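Local coordinates for Ice-binding protein (Colwellia, PDB 3WP9) that binds to the surface of ice crystals, blocks their growth and inhibits the recrystallization of ice into larger grains, at residues A[144-149]-A[171-176]; A[175-180]-A[193-198]; A[188-193]-A[206-211]. All coordinates share one frame; numbering follows the deposited sequence.

Interaction 1. Residues A[144-149]-A[171-176]; sequences LNQANA and TALGTY
The side-chain amide of Asn148 turns one face to Thr175: the hydroxyl OG1 of Thr175 stands over the amide carbon CG of Asn148 at 3.3 Å. From that same face Thr175 N reaches Asn148 OD1 in a hydrogen bond of 2.9 Å, with the nitrogen 39° above the carbonyl plane instead of on a lone pair. Thr175 OG1 comes so close because it sits between its own backbone N and carbonyl carbon (chi1 55°). The same OD1 of Asn148 also touches CA of Gly174 at 3.2 Å, where a side chain on Gly174 would collide with it.

The Gln146 amide behaves differently. Its chain runs out straight across Leu173, with Gln146 CB 3.7 Å from Leu173 CD2; NE2 is held by Ser178 O, while the buried OE1, also resting on Leu173 CD2, has no polar partner in the model. On the other side of the sheet, Asn145 OD1 lies 3.5 Å from the methyl of Ala172, and a water within hydrogen-bonding distance of both probably bridges that oxygen and Ala172 O.

Backbone bonds Ala172 N to Leu144 O and Gln146 N to Ala172 O tie strands 144-146 and 171-173 in parallel, their axes 4.8 Å apart. Ala149 N to Thr175 O extends the pairing into the turn. Such stacked parallel rungs, with matching turns after them, are the signature of a beta-helix, here the right-handed one of this ice-binding protein.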
ATOM      1  N   LEU A 144      -7.248  -2.920   8.729  1.00 12.52           N
ATOM      2  CA  LEU A 144      -6.106  -2.045   9.195  1.00 11.83           C
ATOM      3  C   LEU A 144      -6.619  -0.588   9.215  1.00 12.00           C
ATOM      4  O   LEU A 144      -6.993  -0.070   8.163  1.00 13.35           O
ATOM      5  CB  LEU A 144      -4.927  -2.230   8.308  1.00 12.48           C
ATOM      6  CG  LEU A 144      -3.794  -1.218   8.574  1.00 13.30           C
ATOM      7  CD1 LEU A 144      -3.320  -1.387  10.057  1.00 14.18           C
ATOM      8  CD2 LEU A 144      -2.699  -1.436   7.464  1.00 14.37           C
ATOM      9  N   ASN A 145      -6.625   0.010  10.412  1.00 14.30           N
ATOM     10  CA  ASN A 145      -7.071   1.417  10.607  1.00 15.46           C
ATOM     11  C   ASN A 145      -5.903   2.256  11.167  1.00 15.25           C
ATOM     12  O   ASN A 145      -5.311   1.865  12.152  1.00 16.05           O
ATOM     13  CB  ASN A 145      -8.264   1.525  11.547  1.00 16.82           C
ATOM     14  CG  ASN A 145      -9.573   1.395  10.806  1.00 19.80           C
ATOM     15  OD1 ASN A 145     -10.095   2.394  10.161  1.00 22.57           O
ATOM     16  ND2 ASN A 145     -10.140   0.217  10.879  1.00 18.79           N
ATOM     17  N   GLN A 146      -5.600   3.389  10.521  1.00 13.02           N
ATOM     18  CA  GLN A 146      -4.624   4.349  11.109  1.00 12.71           C
ATOM     19  C   GLN A 146      -5.444   5.605  11.520  1.00 14.49           C
ATOM     20  O   GLN A 146      -6.199   6.183  10.712  1.00 14.56           O
ATOM     21  CB  GLN A 146      -3.584   4.690  10.084  1.00 12.48           C
ATOM     22  CG  GLN A 146      -2.540   5.670  10.683  1.00 13.03           C
ATOM     23  CD  GLN A 146      -1.461   5.969   9.723  1.00 13.47           C
ATOM     24  OE1 GLN A 146      -1.664   6.069   8.503  1.00 14.12           O
ATOM     25  NE2 GLN A 146      -0.211   6.139  10.276  1.00 13.24           N
ATOM     26  N   ALA A 147      -5.251   6.033  12.752  1.00 12.29           N
ATOM     27  CA  ALA A 147      -5.967   7.203  13.295  1.00 13.54           C
ATOM     28  C   ALA A 147      -5.443   8.517  12.701  1.00 12.88           C
ATOM     29  O   ALA A 147      -4.309   8.604  12.165  1.00 13.57           O
ATOM     30  CB  ALA A 147      -5.920   7.254  14.799  1.00 13.37           C
ATOM     31  N   ASN A 148      -6.348   9.512  12.740  1.00 12.56           N
ATOM     32  CA  ASN A 148      -5.996  10.843  12.236  1.00 11.89           C
ATOM     33  C   ASN A 148      -4.739  11.346  12.935  1.00 11.34           C
ATOM     34  O   ASN A 148      -4.546  11.146  14.155  1.00 14.49           O
ATOM     35  CB  ASN A 148      -7.161  11.827  12.558  1.00 11.89           C
ATOM     36  CG  ASN A 148      -8.460  11.473  11.925  1.00 13.95           C
ATOM     37  OD1 ASN A 148      -8.559  10.780  10.922  1.00 14.80           O
ATOM     38  ND2 ASN A 148      -9.489  12.018  12.489  1.00 17.62           N
ATOM     39  N   ALA A 149      -3.910  11.952  12.135  1.00 12.30           N
ATOM     40  CA  ALA A 149      -2.698  12.651  12.630  1.00 14.27           C
ATOM     41  C   ALA A 149      -1.643  11.715  13.154  1.00 15.07           C
ATOM     42  O   ALA A 149      -0.692  12.149  13.814  1.00 16.29           O
ATOM     43  CB  ALA A 149      -3.061  13.688  13.700  1.00 15.83           C
ATOM     44  N   THR A 171      -8.244  -1.503   4.337  1.00 11.05           N
ATOM     45  CA  THR A 171      -7.247  -0.573   4.978  1.00 10.31           C
ATOM     46  C   THR A 171      -7.847   0.855   4.903  1.00 11.85           C
ATOM     47  O   THR A 171      -8.274   1.263   3.800  1.00 11.74           O
ATOM     48  CB  THR A 171      -5.992  -0.633   4.147  1.00 11.92           C
ATOM     49  OG1 THR A 171      -5.473  -1.955   4.242  1.00 14.43           O
ATOM     50  CG2 THR A 171      -4.966   0.330   4.750  1.00 13.27           C
ATOM     51  N   ALA A 172      -7.920   1.561   6.038  1.00 11.93           N
ATOM     52  CA  ALA A 172      -8.474   2.912   6.100  1.00 11.18           C
ATOM     53  C   ALA A 172      -7.456   3.749   6.904  1.00 11.47           C
ATOM     54  O   ALA A 172      -7.259   3.508   8.068  1.00 11.49           O
ATOM     55  CB  ALA A 172      -9.883   2.938   6.738  1.00 13.98           C
ATOM     56  N   LEU A 173      -6.939   4.768   6.244  1.00 11.59           N
ATOM     57  CA  LEU A 173      -6.018   5.697   6.923  1.00 12.06           C
ATOM     58  C   LEU A 173      -6.759   7.013   7.102  1.00 11.76           C
ATOM     59  O   LEU A 173      -7.462   7.494   6.170  1.00 14.14           O
ATOM     60  CB  LEU A 173      -4.817   5.867   5.982  1.00 11.53           C
ATOM     61  CG  LEU A 173      -4.136   4.593   5.406  1.00 13.85           C
ATOM     62  CD1 LEU A 173      -2.909   5.029   4.614  1.00 14.39           C
ATOM     63  CD2 LEU A 173      -3.768   3.668   6.557  1.00 15.04           C
ATOM     64  N   GLY A 174      -6.581   7.596   8.272  1.00 12.36           N
ATOM     65  CA  GLY A 174      -7.223   8.829   8.715  1.00 11.50           C
ATOM     66  C   GLY A 174      -6.644  10.050   7.986  1.00 10.88           C
ATOM     67  O   GLY A 174      -6.036   9.937   6.922  1.00 13.21           O
ATOM     68  N   THR A 175      -6.967  11.216   8.553  1.00 11.01           N
ATOM     69  CA  THR A 175      -6.552  12.463   7.921  1.00 10.99           C
ATOM     70  C   THR A 175      -5.191  12.925   8.457  1.00 11.47           C
ATOM     71  O   THR A 175      -4.862  12.730   9.603  1.00 13.01           O
ATOM     72  CB  THR A 175      -7.537  13.566   8.187  1.00 11.75           C
ATOM     73  OG1 THR A 175      -7.795  13.766   9.587  1.00 14.26           O
ATOM     74  CG2 THR A 175      -8.944  13.268   7.442  1.00 12.36           C
ATOM     75  N   TYR A 176      -4.493  13.607   7.581  1.00 12.95           N
ATOM     76  CA  TYR A 176      -3.221  14.268   7.951  1.00 13.59           C
ATOM     77  C   TYR A 176      -2.250  13.297   8.663  1.00 11.56           C
ATOM     78  O   TYR A 176      -1.533  13.650   9.608  1.00 14.41           O
ATOM     79  CB  TYR A 176      -3.508  15.552   8.718  1.00 13.49           C
ATOM     80  CG  TYR A 176      -4.357  16.492   7.910  1.00 15.35           C
ATOM     81  CD1 TYR A 176      -3.821  17.141   6.812  1.00 16.76           C
ATOM     82  CD2 TYR A 176      -5.696  16.712   8.253  1.00 17.33           C
ATOM     83  CE1 TYR A 176      -4.604  18.012   6.020  1.00 18.32           C
ATOM     84  CE2 TYR A 176      -6.465  17.584   7.511  1.00 19.40           C
ATOM     85  CZ  TYR A 176      -5.936  18.196   6.409  1.00 19.45           C
ATOM     86  OH  TYR A 176      -6.729  19.061   5.712  1.00 22.44           O
TER
HETATM   87  O   HOH W   1      -8.998   4.950  10.144  1.00 22.99           O

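Interaction 2. Residues A[175-180]-A[193-198]; sequences TYASFE and TGTTVN
Strands 178-180 and 196-198 run parallel with axes 4.7 Å apart and 15° between them, joined by backbone bonds such as Phe179 N to Thr196 O, and the preceding turns follow the same path. They are successive coils of the right-handed beta-helix, and Thr193 to Thr196 form a T-A/G-X-T/N motif that, by similarity, belongs to the ice-binding site.

In the turn, Thr193 O accepts Tyr176 N and at the same time lies over the centre of the Tyr176 ring, 3.7 Å above its plane. The ring and the Thr193 side chain point the same way, so that Tyr176 OH meets Thr193 CG2 at 3.6 Å. CA of Gly194 also touches the ring, and a CB there would clash with Tyr176 CE1. Deeper in, Thr195 OG1 takes Ala177 N at 2.9 Å and nearly straight, while hydrogen-bonding Gly174 O as well; chi1 of -71° sets this oxygen opposite the carbonyl carbon of Thr195, facing the neighbouring coil. On the interior face, Phe179 presents its ring edge to Val197 CG1.

Glu180 bends at chi2 to lie alongside Asn198, and its OE2 receives Asn198 ND2 at 3.0 Å, on the syn side but 33° out of the carboxylate plane. With an alanine here instead of Glu180, Asn198 ND2 would probably lose its carboxylate mate and a gap would open beside Asn198 CB, although Asn215 would still hold the amide oxygen. As built, the other carboxylate oxygen, Glu180 OE1, rests 3.2 Å from Asn198 CB.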
ATOM      1  N   THR A 175      -6.967  11.216   8.553  1.00 11.01           N
ATOM      2  CA  THR A 175      -6.552  12.463   7.921  1.00 10.99           C
ATOM      3  C   THR A 175      -5.191  12.925   8.457  1.00 11.47           C
ATOM      4  O   THR A 175      -4.862  12.730   9.603  1.00 13.01           O
ATOM      5  CB  THR A 175      -7.537  13.566   8.187  1.00 11.75           C
ATOM      6  OG1 THR A 175      -7.795  13.766   9.587  1.00 14.26           O
ATOM      7  CG2 THR A 175      -8.944  13.268   7.442  1.00 12.36           C
ATOM      8  N   TYR A 176      -4.493  13.607   7.581  1.00 12.95           N
ATOM      9  CA  TYR A 176      -3.221  14.268   7.951  1.00 13.59           C
ATOM     10  C   TYR A 176      -2.250  13.297   8.663  1.00 11.56           C
ATOM     11  O   TYR A 176      -1.533  13.650   9.608  1.00 14.41           O
ATOM     12  CB  TYR A 176      -3.508  15.552   8.718  1.00 13.49           C
ATOM     13  CG  TYR A 176      -4.357  16.492   7.910  1.00 15.35           C
ATOM     14  CD1 TYR A 176      -3.821  17.141   6.812  1.00 16.76           C
ATOM     15  CD2 TYR A 176      -5.696  16.712   8.253  1.00 17.33           C
ATOM     16  CE1 TYR A 176      -4.604  18.012   6.020  1.00 18.32           C
ATOM     17  CE2 TYR A 176      -6.465  17.584   7.511  1.00 19.40           C
ATOM     18  CZ  TYR A 176      -5.936  18.196   6.409  1.00 19.45           C
ATOM     19  OH  TYR A 176      -6.729  19.061   5.712  1.00 22.44           O
ATOM     20  N   ALA A 177      -2.249  12.036   8.192  1.00 11.68           N
ATOM     21  CA  ALA A 177      -1.414  11.002   8.749  1.00 11.70           C
ATOM     22  C   ALA A 177      -0.278  10.772   7.804  1.00 11.98           C
ATOM     23  O   ALA A 177      -0.177  11.398   6.727  1.00 12.48           O
ATOM     24  CB  ALA A 177      -2.279   9.695   8.909  1.00 11.67           C
ATOM     25  N   SER A 178       0.621   9.872   8.179  1.00 12.92           N
ATOM     26  CA  SER A 178       1.735   9.473   7.313  1.00 13.21           C
ATOM     27  C   SER A 178       1.964   7.962   7.467  1.00 12.25           C
ATOM     28  O   SER A 178       2.002   7.442   8.628  1.00 12.37           O
ATOM     29  CB  SER A 178       2.996  10.219   7.786  1.00 14.96           C
ATOM     30  OG  SER A 178       3.998   9.971   6.826  1.00 22.32           O
ATOM     31  N   PHE A 179       1.947   7.318   6.308  1.00 13.52           N
ATOM     32  CA  PHE A 179       1.974   5.869   6.289  1.00 13.11           C
ATOM     33  C   PHE A 179       3.121   5.392   5.401  1.00 13.35           C
ATOM     34  O   PHE A 179       3.437   6.002   4.351  1.00 14.13           O
ATOM     35  CB  PHE A 179       0.581   5.324   5.832  1.00 11.87           C
ATOM     36  CG  PHE A 179       0.456   3.812   5.969  1.00 12.30           C
ATOM     37  CD1 PHE A 179      -0.042   3.237   7.129  1.00 14.06           C
ATOM     38  CD2 PHE A 179       0.842   3.007   4.882  1.00 14.67           C
ATOM     39  CE1 PHE A 179      -0.183   1.820   7.216  1.00 13.57           C
ATOM     40  CE2 PHE A 179       0.717   1.629   4.970  1.00 12.86           C
ATOM     41  CZ  PHE A 179       0.256   1.045   6.145  1.00 14.02           C
ATOM     42  N   GLU A 180       3.680   4.246   5.804  1.00 16.37           N
ATOM     43  CA  GLU A 180       4.822   3.673   5.073  1.00 16.84           C
ATOM     44  C   GLU A 180       4.581   2.190   4.812  1.00 13.97           C
ATOM     45  O   GLU A 180       4.185   1.461   5.735  1.00 13.92           O
ATOM     46  CB  GLU A 180       6.085   3.725   6.011  1.00 17.95           C
ATOM     47  CG  GLU A 180       6.449   5.146   6.532  1.00 18.65           C
ATOM     48  CD  GLU A 180       7.155   5.971   5.492  1.00 21.83           C
ATOM     49  OE1 GLU A 180       7.789   5.424   4.541  1.00 24.58           O
ATOM     50  OE2 GLU A 180       7.078   7.205   5.605  1.00 26.90           O
ATOM     51  N   THR A 193      -8.242  12.724   4.006  1.00 11.95           N
ATOM     52  CA  THR A 193      -7.720  14.031   3.556  1.00 12.15           C
ATOM     53  C   THR A 193      -6.310  14.340   4.075  1.00 10.06           C
ATOM     54  O   THR A 193      -6.062  14.288   5.305  1.00 11.48           O
ATOM     55  CB  THR A 193      -8.641  15.100   4.163  1.00 12.99           C
ATOM     56  OG1 THR A 193      -9.996  14.826   3.749  1.00 15.11           O
ATOM     57  CG2 THR A 193      -8.228  16.512   3.744  1.00 14.20           C
ATOM     58  N   GLY A 194      -5.432  14.660   3.111  1.00 10.93           N
ATOM     59  CA  GLY A 194      -4.130  15.211   3.484  1.00 12.07           C
ATOM     60  C   GLY A 194      -3.047  14.242   3.849  1.00 15.81           C
ATOM     61  O   GLY A 194      -1.842  14.639   4.007  1.00 16.85           O
ATOM     62  N   THR A 195      -3.370  12.957   3.951  1.00 12.25           N
ATOM     63  CA  THR A 195      -2.384  11.977   4.362  1.00 10.66           C
ATOM     64  C   THR A 195      -1.314  11.719   3.285  1.00 10.98           C
ATOM     65  O   THR A 195      -1.552  11.825   2.085  1.00 12.98           O
ATOM     66  CB  THR A 195      -3.152  10.683   4.748  1.00 10.02           C
ATOM     67  OG1 THR A 195      -3.816  10.982   5.974  1.00 10.28           O
ATOM     68  CG2 THR A 195      -2.288   9.404   4.904  1.00  9.95           C
ATOM     69  N   THR A 196      -0.120  11.366   3.790  1.00 12.22           N
ATOM     70  CA  THR A 196       0.948  10.995   2.881  1.00 13.47           C
ATOM     71  C   THR A 196       1.235   9.493   3.019  1.00 12.98           C
ATOM     72  O   THR A 196       1.203   8.925   4.153  1.00 13.15           O
ATOM     73  CB  THR A 196       2.227  11.675   3.374  1.00 14.14           C
ATOM     74  OG1 THR A 196       2.046  13.080   3.217  1.00 20.32           O
ATOM     75  CG2 THR A 196       3.470  11.206   2.522  1.00 18.09           C
ATOM     76  N   VAL A 197       1.420   8.858   1.862  1.00 13.16           N
ATOM     77  CA  VAL A 197       1.809   7.483   1.907  1.00 13.39           C
ATOM     78  C   VAL A 197       3.161   7.355   1.122  1.00 14.07           C
ATOM     79  O   VAL A 197       3.247   7.794  -0.003  1.00 14.54           O
ATOM     80  CB  VAL A 197       0.769   6.585   1.202  1.00 14.79           C
ATOM     81  CG1 VAL A 197       1.340   5.156   1.080  1.00 17.29           C
ATOM     82  CG2 VAL A 197      -0.554   6.675   1.982  1.00 16.60           C
ATOM     83  N   ASN A 198       4.160   6.731   1.744  1.00 17.13           N
ATOM     84  CA  ASN A 198       5.353   6.318   1.001  1.00 15.85           C
ATOM     85  C   ASN A 198       5.305   4.815   0.907  1.00 13.59           C
ATOM     86  O   ASN A 198       5.448   4.112   1.930  1.00 16.62           O
ATOM     87  CB  ASN A 198       6.595   6.726   1.814  1.00 15.63           C
ATOM     88  CG  ASN A 198       6.777   8.231   1.829  1.00 17.90           C
ATOM     89  OD1 ASN A 198       6.859   8.858   0.787  1.00 20.51           O
ATOM     90  ND2 ASN A 198       6.770   8.831   3.047  1.00 20.84           N
TER
HETATM   91  O   HOH W   2       0.798  14.319   6.033  1.00 35.10           O

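Interaction 3. Residues A[188-193]-A[206-211]; sequences LISVNT and AVTLQK
Gln210 lies alongside Asn192, both side chains pointing the same way, their amide planes 17° apart. Extended beyond CG, the Gln210 chain also crosses the Thr193 side chain at a slant, bringing OE1 of Gln210 to 3.2 Å from Thr193 OG1, probably a hydrogen bond, though the Thr193 hydroxyl could turn to a different acceptor.

Farther back along the strands, Ser190 and Thr208 are neighbours. Thr208 OG1, placed between its backbone N and carbonyl carbon (chi1 72°), leans over Ser190 and comes within 3.3 Å of Ser190 CA. A water joins the pair, hydrogen-bonded to Thr208 OG1 at 2.8 Å, to Ser190 OG at 3.1 Å and probably to Val191 O. Thr208 closes the second T-A/G-X-T/N motif, assigned to ice binding by similarity.

Inside the coil, Val191 and Leu209 run side by side, with CG2 of Val191 3.9 Å from CD2 of Leu209. Both rest on Leu201 of strand 200-203 across the interior. Within their own parallel sheet, strand 189-191 is flanked by 171-173 on one side and 207-210 on the other, and 207-210 passes the stacking on to strand 22-25.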
ATOM      1  N   LEU A 188     -10.638  -2.930  -0.107  1.00 13.82           N
ATOM      2  CA  LEU A 188     -10.395  -1.537  -0.473  1.00 14.36           C
ATOM      3  C   LEU A 188      -9.257  -0.897   0.321  1.00 12.16           C
ATOM      4  O   LEU A 188      -8.954  -1.353   1.405  1.00 13.88           O
ATOM      5  CB  LEU A 188     -11.634  -0.658  -0.412  1.00 20.60           C
ATOM      6  CG  LEU A 188     -12.254  -0.204   0.846  1.00 23.49           C
ATOM      7  CD1 LEU A 188     -11.218   0.503   1.702  1.00 31.47           C
ATOM      8  CD2 LEU A 188     -13.315   0.878   0.563  1.00 25.59           C
ATOM      9  N   ILE A 189      -8.716   0.143  -0.255  1.00 11.63           N
ATOM     10  CA  ILE A 189      -7.769   0.974   0.510  1.00 10.38           C
ATOM     11  C   ILE A 189      -8.307   2.380   0.448  1.00 10.13           C
ATOM     12  O   ILE A 189      -8.463   2.912  -0.661  1.00 11.98           O
ATOM     13  CB  ILE A 189      -6.294   0.903  -0.035  1.00 11.08           C
ATOM     14  CG1 ILE A 189      -5.759  -0.533   0.015  1.00 11.82           C
ATOM     15  CG2 ILE A 189      -5.378   1.905   0.737  1.00 10.50           C
ATOM     16  CD1 ILE A 189      -4.489  -0.696  -0.865  1.00 12.73           C
ATOM     17  N   SER A 190      -8.588   2.988   1.637  1.00 10.79           N
ATOM     18  CA  SER A 190      -9.135   4.312   1.684  1.00 11.03           C
ATOM     19  C   SER A 190      -8.081   5.177   2.387  1.00 10.40           C
ATOM     20  O   SER A 190      -7.653   4.798   3.484  1.00 12.33           O
ATOM     21  CB  SER A 190     -10.465   4.269   2.538  1.00 13.13           C
ATOM     22  OG  SER A 190     -10.874   5.560   2.887  1.00 15.47           O
ATOM     23  N   VAL A 191      -7.805   6.344   1.771  1.00 10.57           N
ATOM     24  CA  VAL A 191      -6.791   7.249   2.361  1.00 11.31           C
ATOM     25  C   VAL A 191      -7.541   8.607   2.530  1.00 10.18           C
ATOM     26  O   VAL A 191      -8.058   9.123   1.568  1.00 13.40           O
ATOM     27  CB  VAL A 191      -5.591   7.377   1.440  1.00 10.64           C
ATOM     28  CG1 VAL A 191      -4.479   8.074   2.222  1.00 12.88           C
ATOM     29  CG2 VAL A 191      -5.089   6.016   1.029  1.00 11.98           C
ATOM     30  N   ASN A 192      -7.655   9.102   3.745  1.00 12.96           N
ATOM     31  CA  ASN A 192      -8.412  10.321   4.016  1.00 12.19           C
ATOM     32  C   ASN A 192      -7.579  11.604   3.874  1.00 11.72           C
ATOM     33  O   ASN A 192      -6.291  11.564   3.652  1.00 10.55           O
ATOM     34  CB  ASN A 192      -9.184  10.164   5.316  1.00 14.01           C
ATOM     35  CG  ASN A 192     -10.524   9.446   5.096  1.00 19.78           C
ATOM     36  OD1 ASN A 192     -10.885   9.084   3.976  1.00 19.53           O
ATOM     37  ND2 ASN A 192     -11.292   9.321   6.195  1.00 21.78           N
ATOM     38  N   THR A 193      -8.242  12.724   4.006  1.00 11.95           N
ATOM     39  CA  THR A 193      -7.720  14.031   3.556  1.00 12.15           C
ATOM     40  C   THR A 193      -6.310  14.340   4.075  1.00 10.06           C
ATOM     41  O   THR A 193      -6.062  14.288   5.305  1.00 11.48           O
ATOM     42  CB  THR A 193      -8.641  15.100   4.163  1.00 12.99           C
ATOM     43  OG1 THR A 193      -9.996  14.826   3.749  1.00 15.11           O
ATOM     44  CG2 THR A 193      -8.228  16.512   3.744  1.00 14.20           C
ATOM     45  N   ALA A 206     -11.038  -1.469  -4.765  1.00 12.35           N
ATOM     46  CA  ALA A 206     -10.783  -0.107  -5.172  1.00 11.24           C
ATOM     47  C   ALA A 206      -9.784   0.592  -4.222  1.00 11.35           C
ATOM     48  O   ALA A 206      -9.624   0.195  -3.100  1.00 12.27           O
ATOM     49  CB  ALA A 206     -12.113   0.702  -5.156  1.00 12.64           C
ATOM     50  N   VAL A 207      -9.207   1.658  -4.759  1.00 11.67           N
ATOM     51  CA  VAL A 207      -8.473   2.640  -3.955  1.00 11.67           C
ATOM     52  C   VAL A 207      -9.197   3.997  -3.934  1.00 11.31           C
ATOM     53  O   VAL A 207      -9.517   4.496  -5.007  1.00 12.08           O
ATOM     54  CB  VAL A 207      -7.003   2.776  -4.487  1.00 12.72           C
ATOM     55  CG1 VAL A 207      -6.301   3.853  -3.688  1.00 11.78           C
ATOM     56  CG2 VAL A 207      -6.284   1.424  -4.459  1.00 13.20           C
ATOM     57  N   THR A 208      -9.382   4.600  -2.754  1.00 11.62           N
ATOM     58  CA  THR A 208     -10.011   5.950  -2.685  1.00 12.12           C
ATOM     59  C   THR A 208      -9.009   6.932  -2.064  1.00 12.22           C
ATOM     60  O   THR A 208      -8.444   6.616  -1.048  1.00 13.29           O
ATOM     61  CB  THR A 208     -11.400   5.890  -1.930  1.00 16.82           C
ATOM     62  OG1 THR A 208     -11.179   5.673  -0.511  1.00 19.66           O
ATOM     63  CG2 THR A 208     -12.305   4.695  -2.485  1.00 19.41           C
ATOM     64  N   LEU A 209      -8.765   8.068  -2.723  1.00 11.79           N
ATOM     65  CA  LEU A 209      -7.824   9.053  -2.202  1.00 12.18           C
ATOM     66  C   LEU A 209      -8.587  10.332  -1.926  1.00 13.26           C
ATOM     67  O   LEU A 209      -9.594  10.649  -2.630  1.00 13.93           O
ATOM     68  CB  LEU A 209      -6.750   9.413  -3.255  1.00 12.67           C
ATOM     69  CG  LEU A 209      -5.945   8.195  -3.784  1.00 13.79           C
ATOM     70  CD1 LEU A 209      -4.972   8.792  -4.878  1.00 15.40           C
ATOM     71  CD2 LEU A 209      -5.239   7.442  -2.632  1.00 13.79           C
ATOM     72  N   GLN A 210      -8.090  11.086  -0.940  1.00 11.49           N
ATOM     73  CA  GLN A 210      -8.663  12.383  -0.654  1.00 11.84           C
ATOM     74  C   GLN A 210      -7.492  13.328  -0.414  1.00 11.95           C
ATOM     75  O   GLN A 210      -6.923  13.307   0.660  1.00 11.69           O
ATOM     76  CB  GLN A 210      -9.586  12.427   0.576  1.00 13.85           C
ATOM     77  CG  GLN A 210     -10.806  11.606   0.376  1.00 15.19           C
ATOM     78  CD  GLN A 210     -11.619  11.498   1.691  1.00 19.59           C
ATOM     79  OE1 GLN A 210     -11.296  12.131   2.727  1.00 22.87           O
ATOM     80  NE2 GLN A 210     -12.579  10.582   1.685  1.00 18.38           N
ATOM     81  N   LYS A 211      -7.210  14.200  -1.395  1.00 13.34           N
ATOM     82  CA  LYS A 211      -6.132  15.221  -1.225  1.00 13.10           C
ATOM     83  C   LYS A 211      -4.796  14.634  -0.644  1.00 13.28           C
ATOM     84  O   LYS A 211      -4.326  15.090   0.395  1.00 15.44           O
ATOM     85  CB  LYS A 211      -6.602  16.411  -0.413  1.00 14.41           C
ATOM     86  CG  LYS A 211      -7.862  17.032  -1.044  1.00 16.35           C
ATOM     87  CD  LYS A 211      -8.352  18.212  -0.254  1.00 17.24           C
ATOM     88  CE  LYS A 211      -9.419  19.006  -0.993  1.00 19.12           C
ATOM     89  NZ  LYS A 211     -10.210  19.845  -0.019  1.00 26.40           N
TER
HETATM   90  O   HOH W   3     -10.671   7.977   1.027  1.00 16.24           O

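All three contacts stack consecutive coils of one beta-helix, their centres 8 to 10 Å apart. Interactions 1 and 3 lie in the same parallel sheet, where strands 171-173 and 189-191 are neighbours, so the order runs 144-146, 171-173, 189-191, 207-210. Interaction 2 sits where the chain turns into the next sheet: it shares Thr175 and Tyr176 with interaction 1 and Thr193 with interaction 3. Both segments of interaction 1 come before those of interaction 3, whereas 2 and 3 interleave. Thr171 O to Ser190 N and Gly194 N to Gln210 O stitch the coils together. The two presumed motifs, Thr193 to Thr196 and Thr205 to Thr208, sit on successive coils, consistent with a shared ice-binding surface.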